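Local structure of MMACHC-like protein (Caenorhabditis elegans, 5UJC) at residues Phe145-Pro149 with Cys150-Glu154; Glu213-Arg216 with Thr217-Lys221. The protein binds cobalamin and probably removes the upper axial ligand of cyanocobalamin and alkylcobalamins reductively during vitamin B12 processing. All coordinates share one frame; numbering follows the deposited sequence.

How the contacts relate
Contact 1 meets the bound co-methylcobalamin directly, while contact 2 packs behind it, so that the two neighbours illustrate the first and second shells of a ligand pocket. Contact 1, the end of strand 145-147 and the turn after it, belongs to the first: Y146 OH and Q148 OE1 hydrogen-bond to the ligand. Contact 2, two turns of helix 212-225, belongs to the second; the side chain of L219 is about 8 Å from the ligand at their nearest atoms. The contact centres are about 10 Å apart. V215 joins them, its CG1 3.7 Å from F152 CE2 and its CG2 3.7 Å from Y147 CD1, and R216 NH2 probably hydrogen-bonds F152 O at 3.0 Å.

Contact 1. Residues Phe145-Pro149 with Cys150-Glu154; sequences FYYQP and CHFQE
Backbone hydrogen bonds fold P149 and its neighbours into a tight turn: H151 N donates to Q148 O at 2.9 Å, and F152 N to P149 O at 3.0 Å. The carboxamide of Q153 grips P149 O as well, NE2 donating almost straight (171°) at 3.2 Å from the carbonyl face opposite F152 N; Q153 NE2 has a second acceptor in W159 O. A single water ties strand to turn, donating to Y146 O, accepting from Q148 N and meeting H151 ND1 at 2.8 Å in the plane of the imidazole. Among side-chain contacts, Q148 and H151 run alongside each other, NE2 3.4 Å from CE1, with amide and ring turned 63° apart. Q148 CG sits 3.4 Å above the centre of the Y146 ring, while OE1 at the end of its extended chain hydrogen-bonds an oxygen of the bound co-methylcobalamin. Without this side chain, as with an alanine here, that oxygen would probably lose its partner and the Y146 ring the packing of CG on its face. On the apolar side, F152 CZ meets the edge of the Y147 ring, 3.9 Å from CD1. The whole is a strand running into a 3-10 turn that brings Y146 and Q148 into the cobalamin pocket.

Contact 2. Residues Glu213-Arg216 with Thr217-Lys221; sequences EDVR and TALEK
V215 and L219, one helical turn apart, lie side by side and point the same way, CG1 of the valine 3.9 Å from CD1 of the leucine. A chi1 of 175° sets V215 CG1 opposite the backbone N and places that methyl beside L219. The T217 side chain bends back along the helix instead: its OG1 lies anti to the carbonyl carbon (chi1 -60°), 3.0 Å from E213 O, the same oxygen that accepts from T217 N at 3.1 Å. R216 and E213 form a further pair, NH1 of the arginine reaching E213 OE2 at 2.7 Å in a salt bridge. The NH1 bond is weak in angle (148°), but the acid's CD lies at the guanidinium edge, in its plane. E220 passes R216 O, CG 3.3 Å from that oxygen, and its OE2 accepts a hydrogen bond from W159 NE1. Beneath these side chains, L219 N donates to V215 O at 2.9 Å, one of successive i to i+4 backbone bonds. This is an amphipathic alpha-helix, its buried V215 and L219 packed against the strand and turn of the cobalamin site.

Contact 1. Residues Phe145-Pro149 with Cys150-Glu154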
loop_
_atom_site.group_PDB
_atom_site.type_symbol
_atom_site.label_atom_id
_atom_site.label_comp_id
_atom_site.label_asym_id
_atom_site.label_seq_id
_atom_site.Cartn_x
_atom_site.Cartn_y
_atom_site.Cartn_z
ATOM N N PHE A 145 -8.172 7.212 5.516
ATOM C CA PHE A 145 -9.103 6.881 6.599
ATOM C C PHE A 145 -9.441 5.394 6.506
ATOM O O PHE A 145 -9.827 4.889 5.447
ATOM C CB PHE A 145 -10.354 7.720 6.479
ATOM C CG PHE A 145 -11.163 7.768 7.737
ATOM C CD1 PHE A 145 -11.930 6.680 8.132
ATOM C CD2 PHE A 145 -11.155 8.890 8.529
ATOM C CE1 PHE A 145 -12.658 6.725 9.306
ATOM C CE2 PHE A 145 -11.862 8.935 9.710
ATOM C CZ PHE A 145 -12.623 7.846 10.094
ATOM N N TYR A 146 -9.262 4.698 7.608
ATOM C CA TYR A 146 -9.475 3.264 7.670
ATOM C C TYR A 146 -10.891 2.975 8.213
ATOM O O TYR A 146 -11.172 3.213 9.406
ATOM C CB TYR A 146 -8.402 2.622 8.568
ATOM C CG TYR A 146 -8.476 1.115 8.741
ATOM C CD1 TYR A 146 -9.014 0.282 7.748
ATOM C CD2 TYR A 146 -7.908 0.521 9.851
ATOM C CE1 TYR A 146 -9.008 -1.095 7.892
ATOM C CE2 TYR A 146 -7.918 -0.857 10.016
ATOM C CZ TYR A 146 -8.479 -1.665 9.028
ATOM O OH TYR A 146 -8.490 -3.054 9.155
ATOM N N TYR A 147 -11.736 2.415 7.344
ATOM C CA TYR A 147 -13.098 2.055 7.677
ATOM C C TYR A 147 -13.142 0.602 8.138
ATOM O O TYR A 147 -12.934 -0.338 7.332
ATOM C CB TYR A 147 -14.021 2.295 6.467
ATOM C CG TYR A 147 -14.145 3.740 6.153
ATOM C CD1 TYR A 147 -15.003 4.549 6.865
ATOM C CD2 TYR A 147 -13.357 4.331 5.174
ATOM C CE1 TYR A 147 -15.031 5.900 6.668
ATOM C CE2 TYR A 147 -13.402 5.699 4.940
ATOM C CZ TYR A 147 -14.213 6.484 5.716
ATOM O OH TYR A 147 -14.243 7.852 5.526
ATOM N N GLN A 148 -13.400 0.414 9.440
ATOM C CA GLN A 148 -13.309 -0.895 10.047
ATOM C C GLN A 148 -14.714 -1.428 10.337
ATOM O O GLN A 148 -15.521 -0.713 10.908
ATOM C CB GLN A 148 -12.537 -0.791 11.356
ATOM C CG GLN A 148 -11.132 -0.239 11.180
ATOM C CD GLN A 148 -10.259 -0.483 12.390
ATOM O OE1 GLN A 148 -10.059 -1.624 12.808
ATOM N NE2 GLN A 148 -9.737 0.576 12.952
ATOM N N PRO A 149 -14.993 -2.714 9.996
ATOM C CA PRO A 149 -16.341 -3.222 10.223
ATOM C C PRO A 149 -16.806 -3.094 11.677
ATOM O O PRO A 149 -17.994 -2.811 11.925
ATOM C CB PRO A 149 -16.235 -4.691 9.818
ATOM C CG PRO A 149 -15.160 -4.712 8.780
ATOM C CD PRO A 149 -14.183 -3.653 9.186
ATOM N N CYS A 150 -15.880 -3.262 12.625
ATOM C CA CYS A 150 -16.220 -3.181 14.073
ATOM C C CYS A 150 -16.679 -1.781 14.499
ATOM O O CYS A 150 -17.261 -1.628 15.575
ATOM C CB CYS A 150 -15.014 -3.613 14.950
ATOM S SG CYS A 150 -13.520 -2.552 14.822
ATOM N N HIS A 151 -16.373 -0.752 13.677
ATOM C CA HIS A 151 -16.825 0.625 13.960
ATOM C C HIS A 151 -18.199 0.980 13.355
ATOM O O HIS A 151 -18.671 2.110 13.512
ATOM C CB HIS A 151 -15.778 1.640 13.475
ATOM C CG HIS A 151 -14.493 1.602 14.241
ATOM N ND1 HIS A 151 -13.309 2.079 13.723
ATOM C CD2 HIS A 151 -14.204 1.148 15.485
ATOM C CE1 HIS A 151 -12.347 1.927 14.614
ATOM N NE2 HIS A 151 -12.862 1.363 15.691
ATOM N N PHE A 152 -18.820 0.019 12.659
ATOM C CA PHE A 152 -20.087 0.250 11.966
ATOM C C PHE A 152 -21.149 -0.808 12.339
ATOM O O PHE A 152 -22.041 -1.129 11.565
ATOM C CB PHE A 152 -19.826 0.367 10.456
ATOM C CG PHE A 152 -19.036 1.597 10.099
ATOM C CD1 PHE A 152 -19.686 2.826 9.939
ATOM C CD2 PHE A 152 -17.640 1.588 10.137
ATOM C CE1 PHE A 152 -18.962 3.993 9.736
ATOM C CE2 PHE A 152 -16.912 2.758 9.940
ATOM C CZ PHE A 152 -17.582 3.963 9.757
ATOM N N GLN A 153 -21.094 -1.227 13.594
ATOM C CA GLN A 153 -22.111 -2.095 14.189
ATOM C C GLN A 153 -23.315 -1.300 14.661
ATOM O O GLN A 153 -23.182 -0.154 15.106
ATOM C CB GLN A 153 -21.523 -2.833 15.389
ATOM C CG GLN A 153 -20.361 -3.716 15.046
ATOM C CD GLN A 153 -20.766 -4.816 14.117
ATOM O OE1 GLN A 153 -21.593 -5.645 14.458
ATOM N NE2 GLN A 153 -20.251 -4.788 12.917
ATOM N N GLU A 154 -24.487 -1.927 14.577
ATOM C CA GLU A 154 -25.716 -1.360 15.130
ATOM C C GLU A 154 -26.340 -2.353 16.095
ATOM O O GLU A 154 -26.245 -3.568 15.897
ATOM C CB GLU A 154 -26.698 -1.024 14.008
ATOM C CG GLU A 154 -26.308 0.201 13.198
ATOM C CD GLU A 154 -26.265 1.461 14.038
ATOM O OE1 GLU A 154 -26.983 1.520 15.057
ATOM O OE2 GLU A 154 -25.513 2.392 13.681
HETATM O O HOH W 1 -13.451 2.966 11.024
#

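Contact 2. Residues Glu213-Arg216 with Thr217-Lys221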
loop_
_atom_site.group_PDB
_atom_site.type_symbol
_atom_site.label_atom_id
_atom_site.label_comp_id
_atom_site.label_asym_id
_atom_site.label_seq_id
_atom_site.Cartn_x
_atom_site.Cartn_y
_atom_site.Cartn_z
ATOM N N GLU A 213 -24.188 4.130 6.045
ATOM C CA GLU A 213 -24.703 3.181 5.046
ATOM C C GLU A 213 -23.804 3.121 3.800
ATOM O O GLU A 213 -23.700 2.101 3.193
ATOM C CB GLU A 213 -26.162 3.475 4.675
ATOM C CG GLU A 213 -27.164 3.240 5.801
ATOM C CD GLU A 213 -27.309 1.767 6.259
ATOM O OE1 GLU A 213 -26.991 0.825 5.509
ATOM O OE2 GLU A 213 -27.762 1.566 7.401
ATOM N N ASP A 214 -23.179 4.246 3.428
ATOM C CA ASP A 214 -22.165 4.231 2.336
ATOM C C ASP A 214 -20.952 3.421 2.726
ATOM O O ASP A 214 -20.427 2.644 1.911
ATOM C CB ASP A 214 -21.712 5.650 1.951
ATOM C CG ASP A 214 -22.792 6.444 1.255
ATOM O OD1 ASP A 214 -23.663 5.835 0.575
ATOM O OD2 ASP A 214 -22.761 7.675 1.366
ATOM N N VAL A 215 -20.545 3.529 3.994
ATOM C CA VAL A 215 -19.403 2.749 4.486
ATOM C C VAL A 215 -19.710 1.272 4.408
ATOM O O VAL A 215 -18.896 0.477 3.908
ATOM C CB VAL A 215 -19.019 3.138 5.939
ATOM C CG1 VAL A 215 -17.911 2.232 6.468
ATOM C CG2 VAL A 215 -18.606 4.597 6.017
ATOM N N ARG A 216 -20.903 0.874 4.872
ATOM C CA ARG A 216 -21.234 -0.544 4.860
ATOM C C ARG A 216 -21.314 -1.087 3.415
ATOM O O ARG A 216 -20.828 -2.181 3.134
ATOM C CB ARG A 216 -22.534 -0.827 5.643
ATOM C CG ARG A 216 -22.377 -0.683 7.161
ATOM C CD ARG A 216 -23.614 -1.134 7.942
ATOM N NE ARG A 216 -24.568 -0.061 8.010
ATOM C CZ ARG A 216 -24.631 0.871 8.983
ATOM N NH1 ARG A 216 -25.507 1.842 8.881
ATOM N NH2 ARG A 216 -23.815 0.830 10.058
ATOM N N THR A 217 -21.843 -0.285 2.501
ATOM C CA THR A 217 -21.902 -0.680 1.091
ATOM C C THR A 217 -20.490 -0.824 0.513
ATOM O O THR A 217 -20.195 -1.783 -0.192
ATOM C CB THR A 217 -22.712 0.313 0.266
ATOM O OG1 THR A 217 -24.036 0.372 0.791
ATOM C CG2 THR A 217 -22.782 -0.107 -1.197
ATOM N N ALA A 218 -19.620 0.130 0.828
ATOM C CA ALA A 218 -18.232 0.090 0.335
ATOM C C ALA A 218 -17.529 -1.173 0.836
ATOM O O ALA A 218 -16.806 -1.849 0.073
ATOM C CB ALA A 218 -17.478 1.331 0.780
ATOM N N LEU A 219 -17.736 -1.503 2.115
ATOM C CA LEU A 219 -17.096 -2.661 2.678
ATOM C C LEU A 219 -17.614 -3.968 2.069
ATOM O O LEU A 219 -16.828 -4.915 1.861
ATOM C CB LEU A 219 -17.224 -2.676 4.206
ATOM C CG LEU A 219 -16.416 -1.599 4.941
ATOM C CD1 LEU A 219 -16.759 -1.526 6.405
ATOM C CD2 LEU A 219 -14.963 -1.832 4.758
ATOM N N GLU A 220 -18.905 -4.025 1.769
ATOM C CA GLU A 220 -19.463 -5.173 1.046
ATOM C C GLU A 220 -18.899 -5.273 -0.380
ATOM O O GLU A 220 -18.545 -6.350 -0.821
ATOM C CB GLU A 220 -20.983 -5.123 1.030
ATOM C CG GLU A 220 -21.586 -5.359 2.433
ATOM C CD GLU A 220 -23.098 -5.370 2.475
ATOM O OE1 GLU A 220 -23.729 -5.449 1.413
ATOM O OE2 GLU A 220 -23.664 -5.335 3.601
ATOM N N LYS A 221 -18.811 -4.152 -1.082
ATOM C CA LYS A 221 -18.269 -4.163 -2.452
ATOM C C LYS A 221 -16.816 -4.635 -2.443
ATOM O O LYS A 221 -16.373 -5.358 -3.330
ATOM C CB LYS A 221 -18.369 -2.779 -3.095
ATOM C CG LYS A 221 -19.774 -2.396 -3.584
ATOM C CD LYS A 221 -20.223 -3.210 -4.817
ATOM C CE LYS A 221 -19.171 -3.262 -5.945
ATOM N NZ LYS A 221 -19.710 -3.766 -7.249
#